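Local coordinates for TRAP dicarboxylate ABC transporter, substrate-binding protein (Roseobacter denitrificans, PDB 4OVQ) that binds beta-D-glucuronate in the cleft between its two lobes and probably delivers it to a TRAP transporter for uptake, at residues A[74-77]-A[81-84]; A[92-97]-A[169-174]; A[99-104]-A[315-320]; A[125-130]-A[135-140]; A[175-180]-A[227-232]. All coordinates share one frame; numbering follows the deposited sequence.

Contact 1 (A[74-77]-A[81-84]); sequences IEQV and ALEI
Q76, V77 and L82 carry this contact, where the last turns of helix 70-79 meet the loop that follows. The carbonyl of Q76 takes two backbone donors from that loop. L82 N bonds to Q76 O at 3.2 Å, and A81 N adds a weak bond at 2.9 Å. The side chain of Q76 leaves beside its own backbone N (chi1 -66°) and then runs extended. This carries it obliquely across L82. Q76 CB packs on L82 CB at 4.0 Å, and further out the amide oxygen OE1 passes the methyl L82 CD2 at 3.8 Å. V77 meets the same L82 CB from another direction, with its methyl CG2 at 3.9 Å. V77 CA also points its hydrogen almost straight at L82 O, with a C...O distance of 3.3 Å and an angle at H of 174°. The loop then enters strand 84-88, which makes this the return corner of a beta-alpha-beta crossover from strand 58-62. E83 OE1, past the corner, accepts from R27 N; V77 O, before it, accepts from N239 ND2. L82 O is buried and has no conventional hydrogen-bond partner. The V77 CA-H contact is therefore probably its main polar compensation, while the backbone hydrogen bonds to Q76 O, one of them weak, probably help hold the turn.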
# COMPACT_ATOMS: atom_id res chain seq x y z
N ILE A 74 9.11 -9.09 0.16
CA ILE A 74 10.01 -8.01 -0.27
C ILE A 74 11.47 -8.50 -0.18
O ILE A 74 12.24 -8.31 -1.12
CB ILE A 74 9.77 -6.73 0.52
CG1 ILE A 74 8.40 -6.11 0.17
CG2 ILE A 74 10.94 -5.73 0.30
CD1 ILE A 74 7.88 -5.23 1.29
N GLU A 75 11.85 -9.14 0.92
CA GLU A 75 13.19 -9.67 1.02
C GLU A 75 13.48 -10.73 -0.05
O GLU A 75 14.61 -10.81 -0.59
CB GLU A 75 13.44 -10.23 2.43
CG GLU A 75 14.90 -10.56 2.70
CD GLU A 75 15.82 -9.47 2.17
OE1 GLU A 75 15.72 -8.32 2.65
OE2 GLU A 75 16.61 -9.74 1.22
N GLN A 76 12.51 -11.59 -0.36
CA GLN A 76 12.73 -12.62 -1.38
C GLN A 76 12.97 -11.98 -2.76
O GLN A 76 13.82 -12.44 -3.52
CB GLN A 76 11.55 -13.60 -1.46
CG GLN A 76 11.35 -14.46 -0.24
CD GLN A 76 10.11 -15.35 -0.36
OE1 GLN A 76 9.93 -16.06 -1.35
NE2 GLN A 76 9.25 -15.28 0.63
N VAL A 77 12.23 -10.93 -3.10
CA VAL A 77 12.44 -10.26 -4.38
C VAL A 77 13.81 -9.60 -4.40
O VAL A 77 14.57 -9.75 -5.35
CB VAL A 77 11.28 -9.28 -4.71
CG1 VAL A 77 11.60 -8.45 -5.91
CG2 VAL A 77 10.03 -10.09 -5.04
N ALA A 81 15.22 -14.60 -4.88
CA ALA A 81 14.51 -15.85 -4.69
C ALA A 81 13.11 -15.83 -5.34
O ALA A 81 12.54 -16.89 -5.63
CB ALA A 81 14.41 -16.13 -3.22
N LEU A 82 12.61 -14.63 -5.58
CA LEU A 82 11.33 -14.40 -6.25
C LEU A 82 11.58 -13.28 -7.24
O LEU A 82 12.29 -12.34 -6.94
CB LEU A 82 10.34 -13.93 -5.21
CG LEU A 82 8.87 -14.30 -5.24
CD1 LEU A 82 8.71 -15.80 -5.44
CD2 LEU A 82 8.26 -13.84 -3.91
N GLU A 83 11.00 -13.36 -8.43
CA GLU A 83 11.27 -12.32 -9.41
C GLU A 83 10.35 -11.10 -9.27
O GLU A 83 10.77 -9.98 -9.54
CB GLU A 83 11.11 -12.89 -10.83
CG GLU A 83 12.13 -14.00 -11.18
CD GLU A 83 11.83 -15.38 -10.56
OE1 GLU A 83 10.76 -15.64 -9.97
OE2 GLU A 83 12.73 -16.25 -10.67
N ILE A 84 9.09 -11.34 -8.91
CA ILE A 84 8.05 -10.32 -9.04
C ILE A 84 7.25 -10.20 -7.77
O ILE A 84 6.93 -11.21 -7.13
CB ILE A 84 7.09 -10.68 -10.22
CG1 ILE A 84 7.83 -10.60 -11.57
CG2 ILE A 84 5.87 -9.81 -10.20
CD1 ILE A 84 8.18 -9.21 -12.04

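Contact 2 (A[92-97]-A[169-174]); sequences IGPLVP and MNNELF. With BDP (beta-D-glucopyranuronic acid), chain C.
The backbones come nearest at P94 and N171, with 6.1 Å from P94 CA to N171 CA, where an inverse gamma turn centred on N170 leads into helix 172-180. P94 lays its ring against this turn. P94 CG touches N170 O at 3.5 Å, and P94 CD lies 3.6 Å from N171 ND2. N171 sends CG anti to its own N (chi1 -176°), which carries the amide to the G93-P94 corner. G93 CA is 4.0 Å from N171 ND2, and a CB on G93 would collide with that nitrogen. N171 is the N-cap of helix 172-180. Its OD1 accepts from L173 N at 3.0 Å, with an N-H...O angle of 161°. The other end of the buried amide is satisfied too, since ND2 donates to N100 OD1 and G90 O. The amide carbon CG also lies over one face of the F174 ring, toward its rim. The same turn reaches the ligand pocket of this solute-binding fold. Selenomethionine M169 brings CG to 3.4 Å from glucuronate O6A and SE to 3.6 Å from glucuronate C6, so it packs on the carboxylate end of the sugar. R167, R146 and Q70 are among the residues that hydrogen-bond this ligand.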
# COMPACT_ATOMS: atom_id res chain seq x y z
N ILE A 92 7.79 -1.29 2.15
CA ILE A 92 9.05 -0.95 1.47
C ILE A 92 9.80 0.21 2.15
O ILE A 92 11.05 0.30 2.08
CB ILE A 92 8.83 -0.64 -0.02
CG1 ILE A 92 8.31 -1.90 -0.74
CG2 ILE A 92 10.12 -0.10 -0.67
CD1 ILE A 92 8.02 -1.72 -2.15
N GLY A 93 9.08 1.04 2.88
CA GLY A 93 9.67 2.25 3.43
C GLY A 93 10.85 2.00 4.35
O GLY A 93 11.83 2.74 4.27
N PRO A 94 10.76 0.98 5.20
CA PRO A 94 11.90 0.78 6.12
C PRO A 94 13.18 0.39 5.37
O PRO A 94 14.27 0.65 5.89
CB PRO A 94 11.42 -0.35 7.01
CG PRO A 94 9.87 -0.15 7.06
CD PRO A 94 9.57 0.20 5.60
N LEU A 95 13.06 -0.16 4.16
CA LEU A 95 14.22 -0.55 3.35
C LEU A 95 14.76 0.61 2.49
O LEU A 95 15.96 0.66 2.18
CB LEU A 95 13.82 -1.71 2.43
CG LEU A 95 14.80 -2.09 1.31
CD1 LEU A 95 16.04 -2.71 1.90
CD2 LEU A 95 14.17 -3.04 0.29
N VAL A 96 13.87 1.52 2.08
CA VAL A 96 14.17 2.54 1.08
C VAL A 96 13.69 3.92 1.53
O VAL A 96 12.52 4.25 1.44
CB VAL A 96 13.45 2.24 -0.27
CG1 VAL A 96 13.92 3.17 -1.37
CG2 VAL A 96 13.66 0.80 -0.71
N PRO A 97 14.60 4.77 2.04
CA PRO A 97 14.24 6.07 2.59
C PRO A 97 13.34 6.90 1.70
O PRO A 97 12.42 7.51 2.21
CB PRO A 97 15.60 6.77 2.75
CG PRO A 97 16.55 5.66 2.97
CD PRO A 97 16.05 4.51 2.13
N MSE A 169 0.73 -1.68 9.68
CA MSE A 169 1.79 -2.38 8.95
C MSE A 169 3.14 -2.18 9.61
O MSE A 169 3.27 -1.33 10.47
CB MSE A 169 1.85 -1.89 7.51
CG MSE A 169 0.60 -2.22 6.67
SE MSE A 169 0.71 -1.81 4.79
CE MSE A 169 0.55 0.15 4.89
N ASN A 170 4.11 -2.99 9.16
CA ASN A 170 5.45 -2.97 9.72
C ASN A 170 6.33 -1.79 9.23
O ASN A 170 7.17 -1.96 8.36
CB ASN A 170 6.11 -4.31 9.41
CG ASN A 170 5.36 -5.48 10.03
OD1 ASN A 170 5.50 -5.76 11.22
ND2 ASN A 170 4.56 -6.16 9.23
N ASN A 171 6.11 -0.62 9.81
CA ASN A 171 6.84 0.60 9.48
C ASN A 171 6.72 1.54 10.67
O ASN A 171 5.61 1.85 11.11
CB ASN A 171 6.30 1.22 8.17
CG ASN A 171 7.10 2.45 7.70
OD1 ASN A 171 7.71 3.16 8.51
ND2 ASN A 171 7.09 2.70 6.40
N GLU A 172 7.85 1.97 11.23
CA GLU A 172 7.80 2.79 12.44
C GLU A 172 7.11 4.14 12.25
O GLU A 172 6.69 4.78 13.22
CB GLU A 172 9.21 2.99 13.02
CG GLU A 172 9.64 1.85 13.95
CD GLU A 172 9.05 1.96 15.37
OE1 GLU A 172 9.21 3.01 16.02
OE2 GLU A 172 8.42 0.97 15.82
N LEU A 173 6.97 4.60 11.01
CA LEU A 173 6.15 5.78 10.77
C LEU A 173 4.71 5.57 11.24
O LEU A 173 4.05 6.49 11.70
CB LEU A 173 6.13 6.17 9.30
CG LEU A 173 7.14 7.21 8.86
CD1 LEU A 173 8.54 6.82 9.32
CD2 LEU A 173 7.06 7.37 7.34
N PHE A 174 4.20 4.34 11.08
CA PHE A 174 2.81 4.05 11.42
C PHE A 174 2.64 3.84 12.92
O PHE A 174 1.60 4.19 13.50
CB PHE A 174 2.32 2.82 10.66
CG PHE A 174 2.54 2.88 9.18
CD1 PHE A 174 2.47 4.09 8.47
CD2 PHE A 174 2.84 1.73 8.49
CE1 PHE A 174 2.68 4.12 7.12
CE2 PHE A 174 3.06 1.77 7.12
CZ PHE A 174 3.01 2.96 6.45
C1 BDP C . -3.52 -3.24 1.78
C2 BDP C . -2.38 -3.44 0.82
C3 BDP C . -1.74 -4.71 1.18
C4 BDP C . -1.24 -4.66 2.58
C5 BDP C . -2.38 -4.36 3.53
C6 BDP C . -1.92 -4.24 5.00
O2 BDP C . -3.00 -3.57 -0.50
O3 BDP C . -0.54 -4.78 0.32
O4 BDP C . -0.60 -5.96 2.94
O5 BDP C . -3.04 -3.16 3.17
O6A BDP C . -0.99 -4.99 5.41
O1 BDP C . -4.21 -2.04 1.57
O6B BDP C . -2.65 -3.50 5.70

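Contact 3 (A[99-104]-A[315-320]); sequences ANVVSL and RPLVEL
This is a buried, wholly apolar contact between the C-terminal helix 315-322 and the loop that follows helix 89-92. V101 and L104 face L317 and V318, and no hydrogen bond passes between the segments. V101 does most of the work, one methyl to each partner. Its CG1 meets L317 CD2 at 3.8 Å. Its CG2 meets V318 CG2 at 3.4 Å, closer than methyl groups usually pack. The two valines slide past each other in opposite directions, so the contact between them is mainly through these methyls. V101 holds CG1 in the crowded position between backbone N and carbonyl carbon (chi1 81°), which splits its two methyls between the neighbours on the helix. L104 comes in at about a right angle to V318 and places CD1 3.9 Å from V318 CG2. Thus V318 CG2 is shared by V101 and L104. Residues 101-103 form a 3-10 segment, in which L104 N bonds to V101 O at 3.3 Å. One such turn has three residues, and this brings V101 and L104 to the same side. An alanine in place of V101 would lose both methyls and is likely to open a gap in front of L317 and V318, leaving V318 with only L104 from this loop. L317 also rests on I125 and V101 on I126, both of helix 121-132, while V318 packs on Y307 and F308 and L104 on Y304, all of helix 301-310.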
# COMPACT_ATOMS: atom_id res chain seq x y z
N ALA A 99 11.30 5.92 -0.66
CA ALA A 99 9.97 5.31 -0.77
C ALA A 99 9.18 5.56 0.48
O ALA A 99 7.96 5.65 0.47
CB ALA A 99 10.08 3.82 -1.02
N ASN A 100 9.90 5.70 1.59
CA ASN A 100 9.27 5.95 2.87
C ASN A 100 8.47 7.26 2.90
O ASN A 100 7.57 7.41 3.71
CB ASN A 100 10.35 5.93 3.95
CG ASN A 100 9.84 5.40 5.27
OD1 ASN A 100 8.87 4.66 5.34
ND2 ASN A 100 10.55 5.74 6.35
N VAL A 101 8.75 8.20 1.99
CA VAL A 101 8.01 9.45 1.97
C VAL A 101 6.48 9.27 1.74
O VAL A 101 5.69 10.05 2.24
CB VAL A 101 8.61 10.45 0.95
CG1 VAL A 101 8.15 10.16 -0.46
CG2 VAL A 101 8.23 11.86 1.34
N VAL A 102 6.06 8.20 1.05
CA VAL A 102 4.64 8.04 0.74
C VAL A 102 3.88 7.47 1.94
O VAL A 102 2.64 7.43 1.93
CB VAL A 102 4.40 7.18 -0.55
CG1 VAL A 102 5.16 7.77 -1.72
CG2 VAL A 102 4.78 5.76 -0.35
N SER A 103 4.62 7.06 2.97
CA SER A 103 4.08 6.53 4.19
C SER A 103 3.87 7.65 5.26
O SER A 103 3.39 7.39 6.35
CB SER A 103 4.99 5.42 4.69
OG SER A 103 4.84 4.26 3.85
N LEU A 104 4.21 8.88 4.92
CA LEU A 104 3.89 10.01 5.81
C LEU A 104 2.40 10.30 5.81
O LEU A 104 1.78 10.50 4.77
CB LEU A 104 4.69 11.26 5.42
CG LEU A 104 6.17 11.17 5.80
CD1 LEU A 104 6.98 12.19 5.01
CD2 LEU A 104 6.38 11.33 7.32
N ARG A 315 14.20 16.00 2.96
CA ARG A 315 13.26 17.08 3.27
C ARG A 315 12.70 17.70 1.98
O ARG A 315 11.48 17.93 1.87
CB ARG A 315 13.93 18.15 4.13
CG ARG A 315 12.96 19.19 4.63
CD ARG A 315 13.71 20.33 5.32
NE ARG A 315 14.09 19.91 6.66
CZ ARG A 315 13.30 20.04 7.73
NH1 ARG A 315 12.10 20.59 7.60
NH2 ARG A 315 13.72 19.61 8.91
N PRO A 316 13.58 17.99 1.00
CA PRO A 316 13.16 18.53 -0.29
C PRO A 316 12.21 17.61 -1.06
O PRO A 316 11.39 18.12 -1.82
CB PRO A 316 14.47 18.71 -1.06
CG PRO A 316 15.55 18.66 -0.03
CD PRO A 316 15.04 17.76 1.05
N LEU A 317 12.29 16.29 -0.87
CA LEU A 317 11.34 15.38 -1.52
C LEU A 317 9.95 15.63 -0.93
O LEU A 317 8.94 15.70 -1.65
CB LEU A 317 11.75 13.92 -1.31
CG LEU A 317 10.91 12.82 -1.95
CD1 LEU A 317 10.82 12.99 -3.44
CD2 LEU A 317 11.54 11.47 -1.63
N VAL A 318 9.90 15.78 0.38
CA VAL A 318 8.65 16.03 1.07
C VAL A 318 8.04 17.36 0.63
O VAL A 318 6.86 17.42 0.32
CB VAL A 318 8.84 16.01 2.59
CG1 VAL A 318 7.54 16.35 3.29
CG2 VAL A 318 9.33 14.62 3.03
N GLU A 319 8.86 18.41 0.57
CA GLU A 319 8.38 19.74 0.16
C GLU A 319 7.91 19.74 -1.30
O GLU A 319 6.89 20.35 -1.64
CB GLU A 319 9.47 20.79 0.36
CG GLU A 319 9.90 20.95 1.82
CD GLU A 319 11.05 21.93 1.97
OE1 GLU A 319 11.61 22.36 0.94
OE2 GLU A 319 11.41 22.27 3.12
N LEU A 320 8.65 19.03 -2.15
CA LEU A 320 8.30 18.85 -3.55
C LEU A 320 6.91 18.25 -3.74
O LEU A 320 6.14 18.67 -4.61
CB LEU A 320 9.36 17.95 -4.19
CG LEU A 320 9.23 17.58 -5.67
CD1 LEU A 320 9.46 18.80 -6.53
CD2 LEU A 320 10.22 16.48 -5.98

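Contact 4 (A[125-130]-A[135-140]); sequences IIAAGM and IQPLAW
M130, I135 and P137 form the tight part of this contact, near the C-terminal end of helix 121-132 and at the start of strand 135-141. M130 O accepts from I135 N at 3.1 Å, with an N-H...O angle of 161°. Beside this bond M130 CB lies only 3.2 Å from I135 O. The selenomethionine chain of M130 bends at its last torsion (chi3 63°). The bend turns CE back to I135 CG1 at 3.8 Å, while SE passes P137 CG at 4.0 Å. P137 thus packs against M130 and also takes A127 CB on its CG at 3.7 Å. Helix 121-132 leads through a short turn into strand 135-141, an alpha-to-beta connection packed on the sheet. The axes of segments 125-130 and 135-140 come within 7.3 Å and run roughly antiparallel, and the strand forms one edge of the five-stranded sheet, next to strand 234-239. Without the P137 ring, as with a glycine here, A127 CB would probably lose its partner on the strand and M130 CB its cover from CD. Packing is looser toward W140, whose CH2 meets the methyl I126 CG2 at 4.2 Å, obliquely to the ring. A127, Q136 and W140 are partly exposed, while M130, I135, P137 and I126 are buried. Q136 turns its amide along its own strand, and NE2 donates to P137 O at 3.1 Å, nearly straight.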
# COMPACT_ATOMS: atom_id res chain seq x y z
N ILE A 125 12.67 9.85 -8.24
CA ILE A 125 13.51 9.77 -7.04
C ILE A 125 13.17 8.51 -6.23
O ILE A 125 14.08 7.79 -5.79
CB ILE A 125 13.33 11.03 -6.14
CG1 ILE A 125 13.78 12.28 -6.88
CG2 ILE A 125 14.12 10.86 -4.85
CD1 ILE A 125 13.39 13.56 -6.18
N ILE A 126 11.88 8.25 -6.04
CA ILE A 126 11.46 7.06 -5.32
C ILE A 126 11.92 5.80 -6.04
O ILE A 126 12.46 4.90 -5.42
CB ILE A 126 9.93 7.03 -5.13
CG1 ILE A 126 9.51 8.12 -4.14
CG2 ILE A 126 9.50 5.70 -4.61
CD1 ILE A 126 8.09 8.52 -4.20
N ALA A 127 11.73 5.75 -7.35
CA ALA A 127 12.20 4.62 -8.15
C ALA A 127 13.70 4.41 -8.07
O ALA A 127 14.17 3.27 -7.97
CB ALA A 127 11.76 4.77 -9.61
N ALA A 128 14.46 5.51 -8.12
CA ALA A 128 15.89 5.43 -8.07
C ALA A 128 16.30 4.80 -6.75
O ALA A 128 17.12 3.90 -6.73
CB ALA A 128 16.51 6.79 -8.22
N GLY A 129 15.69 5.28 -5.66
CA GLY A 129 16.00 4.78 -4.34
C GLY A 129 15.67 3.30 -4.26
O GLY A 129 16.41 2.51 -3.69
N MSE A 130 14.56 2.91 -4.86
CA MSE A 130 14.18 1.51 -4.84
C MSE A 130 15.16 0.66 -5.63
O MSE A 130 15.63 -0.38 -5.15
CB MSE A 130 12.75 1.34 -5.38
CG MSE A 130 11.68 1.84 -4.37
SE MSE A 130 9.89 1.60 -5.10
CE MSE A 130 9.91 -0.34 -5.23
N ILE A 135 15.35 -3.38 -6.01
CA ILE A 135 13.97 -3.60 -6.43
C ILE A 135 13.46 -2.54 -7.40
O ILE A 135 13.32 -1.37 -7.06
CB ILE A 135 13.03 -3.73 -5.25
CG1 ILE A 135 12.94 -2.47 -4.44
CG2 ILE A 135 13.40 -4.93 -4.37
CD1 ILE A 135 12.33 -2.71 -3.09
N GLN A 136 13.21 -2.96 -8.63
CA GLN A 136 12.82 -2.01 -9.68
C GLN A 136 11.27 -1.89 -9.79
O GLN A 136 10.60 -2.88 -10.11
CB GLN A 136 13.39 -2.52 -10.99
CG GLN A 136 12.87 -1.89 -12.24
CD GLN A 136 13.59 -0.65 -12.52
OE1 GLN A 136 14.82 -0.64 -12.61
NE2 GLN A 136 12.86 0.45 -12.61
N PRO A 137 10.70 -0.71 -9.51
CA PRO A 137 9.26 -0.58 -9.82
C PRO A 137 9.03 -0.42 -11.32
O PRO A 137 9.80 0.27 -11.99
CB PRO A 137 8.85 0.67 -9.06
CG PRO A 137 10.12 1.50 -9.12
CD PRO A 137 11.25 0.54 -8.96
N LEU A 138 8.04 -1.12 -11.83
CA LEU A 138 7.67 -1.15 -13.24
C LEU A 138 6.41 -0.37 -13.54
O LEU A 138 6.26 0.12 -14.66
CB LEU A 138 7.46 -2.58 -13.71
CG LEU A 138 8.67 -3.50 -13.60
CD1 LEU A 138 8.22 -4.93 -13.93
CD2 LEU A 138 9.81 -3.07 -14.55
N ALA A 139 5.51 -0.23 -12.58
CA ALA A 139 4.28 0.51 -12.73
C ALA A 139 3.66 0.71 -11.37
O ALA A 139 3.99 -0.01 -10.42
CB ALA A 139 3.32 -0.23 -13.64
N TRP A 140 2.77 1.69 -11.27
CA TRP A 140 2.12 2.03 -10.03
C TRP A 140 0.63 1.56 -10.01
O TRP A 140 -0.15 1.80 -10.95
CB TRP A 140 2.14 3.55 -9.79
CG TRP A 140 3.49 4.19 -9.80
CD1 TRP A 140 3.93 5.12 -10.70
CD2 TRP A 140 4.56 3.99 -8.88
NE1 TRP A 140 5.22 5.48 -10.41
CE2 TRP A 140 5.62 4.82 -9.28
CE3 TRP A 140 4.73 3.18 -7.74
CZ2 TRP A 140 6.84 4.86 -8.60
CZ3 TRP A 140 5.95 3.24 -7.07
CH2 TRP A 140 6.99 4.07 -7.51

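Contact 5 (A[175-180]-A[227-232]); sequences TGMIAE and SQHLII
The selenium-aromatic contact joins M177 to H229. With chi1 at 171° and a bend at chi3 (76°), the selenomethionine chain of M177 stretches away from the helix and puts both SE and CE against H229 CD2. SE lies 4.3 Å from the centroid of the H229 ring. The approach is oblique, 48° off the ring normal, and the side chains cross at about a right angle. The closest ring atom is H229 CD2, 3.5 Å from M177 SE. M177 CE adds a second touch on the same carbon, H229 CD2, at 3.8 Å. The apolar part is with L230, which meets M177 tip to tip. L230 CD1 is 4.0 Å from M177 SE and also lies at the edge of the H229 ring, in its plane. Hydrogen bonds hold the histidine. H229 ND1 pairs with S227 OG at 2.8 Å, and NE2 is bonded to E206, so both ring nitrogens are engaged and the ring rotation is probably fixed. The ring of F148 also meets that of H229. Helix 172-180 is thus packed over the end of strand 223-230. I178, the next residue of the helix, covers F148 of strand 146-150 and V166 and V168 of strand 165-168. L230 pairs through its backbone with R146, which binds glucuronate.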
# COMPACT_ATOMS: atom_id res chain seq x y z
N THR A 175 3.67 3.29 13.56
CA THR A 175 3.63 3.16 15.02
C THR A 175 3.62 4.57 15.60
O THR A 175 2.86 4.88 16.53
CB THR A 175 4.81 2.35 15.59
OG1 THR A 175 6.05 2.91 15.15
CG2 THR A 175 4.75 0.93 15.16
N GLY A 176 4.46 5.44 15.06
CA GLY A 176 4.41 6.84 15.45
C GLY A 176 3.07 7.55 15.28
O GLY A 176 2.59 8.26 16.16
N MSE A 177 2.48 7.39 14.11
CA MSE A 177 1.19 7.97 13.82
C MSE A 177 0.20 7.59 14.92
O MSE A 177 -0.52 8.43 15.40
CB MSE A 177 0.68 7.48 12.44
CG MSE A 177 -0.76 7.84 12.11
SE MSE A 177 -1.38 7.04 10.48
CE MSE A 177 -1.62 5.28 11.09
N ILE A 178 0.15 6.31 15.28
CA ILE A 178 -0.84 5.88 16.28
C ILE A 178 -0.51 6.45 17.65
O ILE A 178 -1.39 6.95 18.34
CB ILE A 178 -0.97 4.34 16.34
CG1 ILE A 178 -1.38 3.78 14.97
CG2 ILE A 178 -1.95 3.93 17.45
CD1 ILE A 178 -2.82 4.12 14.53
N ALA A 179 0.77 6.41 18.03
CA ALA A 179 1.19 6.88 19.35
C ALA A 179 0.85 8.37 19.51
O ALA A 179 0.46 8.81 20.60
CB ALA A 179 2.67 6.61 19.55
N GLU A 180 0.94 9.14 18.42
CA GLU A 180 0.65 10.59 18.51
C GLU A 180 -0.86 10.92 18.58
O GLU A 180 -1.27 12.05 18.91
CB GLU A 180 1.33 11.34 17.36
CG GLU A 180 2.84 11.15 17.34
CD GLU A 180 3.53 11.76 18.56
OE1 GLU A 180 2.94 12.67 19.18
OE2 GLU A 180 4.65 11.33 18.91
N SER A 227 -11.00 8.76 8.07
CA SER A 227 -9.84 9.59 8.39
C SER A 227 -8.98 9.82 7.17
O SER A 227 -8.35 10.85 7.03
CB SER A 227 -9.01 8.89 9.47
OG SER A 227 -8.82 7.52 9.13
N GLN A 228 -8.92 8.82 6.28
CA GLN A 228 -8.10 8.93 5.09
C GLN A 228 -6.71 9.49 5.41
O GLN A 228 -6.19 10.38 4.74
CB GLN A 228 -8.81 9.82 4.07
CG GLN A 228 -10.14 9.23 3.62
CD GLN A 228 -10.92 10.15 2.70
OE1 GLN A 228 -10.85 11.38 2.83
NE2 GLN A 228 -11.67 9.57 1.77
N HIS A 229 -6.09 8.89 6.43
CA HIS A 229 -4.84 9.38 7.01
C HIS A 229 -3.60 8.96 6.24
O HIS A 229 -2.55 9.59 6.39
CB HIS A 229 -4.72 8.88 8.45
CG HIS A 229 -4.94 7.40 8.59
ND1 HIS A 229 -6.14 6.87 9.00
CD2 HIS A 229 -4.11 6.35 8.36
CE1 HIS A 229 -6.05 5.55 8.99
NE2 HIS A 229 -4.83 5.22 8.60
N LEU A 230 -3.70 7.90 5.44
CA LEU A 230 -2.59 7.44 4.61
C LEU A 230 -3.11 7.20 3.20
O LEU A 230 -4.20 6.60 3.03
CB LEU A 230 -2.00 6.14 5.17
CG LEU A 230 -1.14 6.29 6.44
CD1 LEU A 230 -0.91 4.94 7.12
CD2 LEU A 230 0.18 6.96 6.10
N ILE A 231 -2.33 7.65 2.20
CA ILE A 231 -2.62 7.41 0.80
C ILE A 231 -1.31 6.89 0.20
O ILE A 231 -0.41 7.64 -0.13
CB ILE A 231 -3.12 8.70 0.11
CG1 ILE A 231 -4.38 9.19 0.80
CG2 ILE A 231 -3.39 8.44 -1.36
CD1 ILE A 231 -4.89 10.54 0.25
N ILE A 232 -1.21 5.56 0.16
CA ILE A 232 0.03 4.86 -0.17
C ILE A 232 -0.16 4.11 -1.49
O ILE A 232 -1.11 3.34 -1.62
CB ILE A 232 0.36 3.86 0.96
CG1 ILE A 232 0.45 4.58 2.30
CG2 ILE A 232 1.63 3.13 0.64
CD1 ILE A 232 0.76 3.66 3.47

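Overall arrangement
The contacts spread from the ligand pocket into the supporting fold. Contact 2 reaches the glucuronate through M169; the L230 side chain of contact 5 is about 9 Å from the ligand, W140 of contact 4 about 12 Å and V77 of contact 1 about 13 Å. Contacts 2 and 3 meet where F174 CE1 lies 3.4 Å from S103 O. Contacts 2 and 5 share helix 172-180, and F174 CE1 touches L230 CD1 at 3.7 Å. I126 of contact 4 packs on A99 and V102 of contact 3. V96 CG1 of contact 2 lies 3.6 Å from M130 N of contact 4. I74 of contact 1 meets I92 of contact 2. Contacts 1 and 5 lie on opposite sides of the chain centre, with centres 27 Å apart.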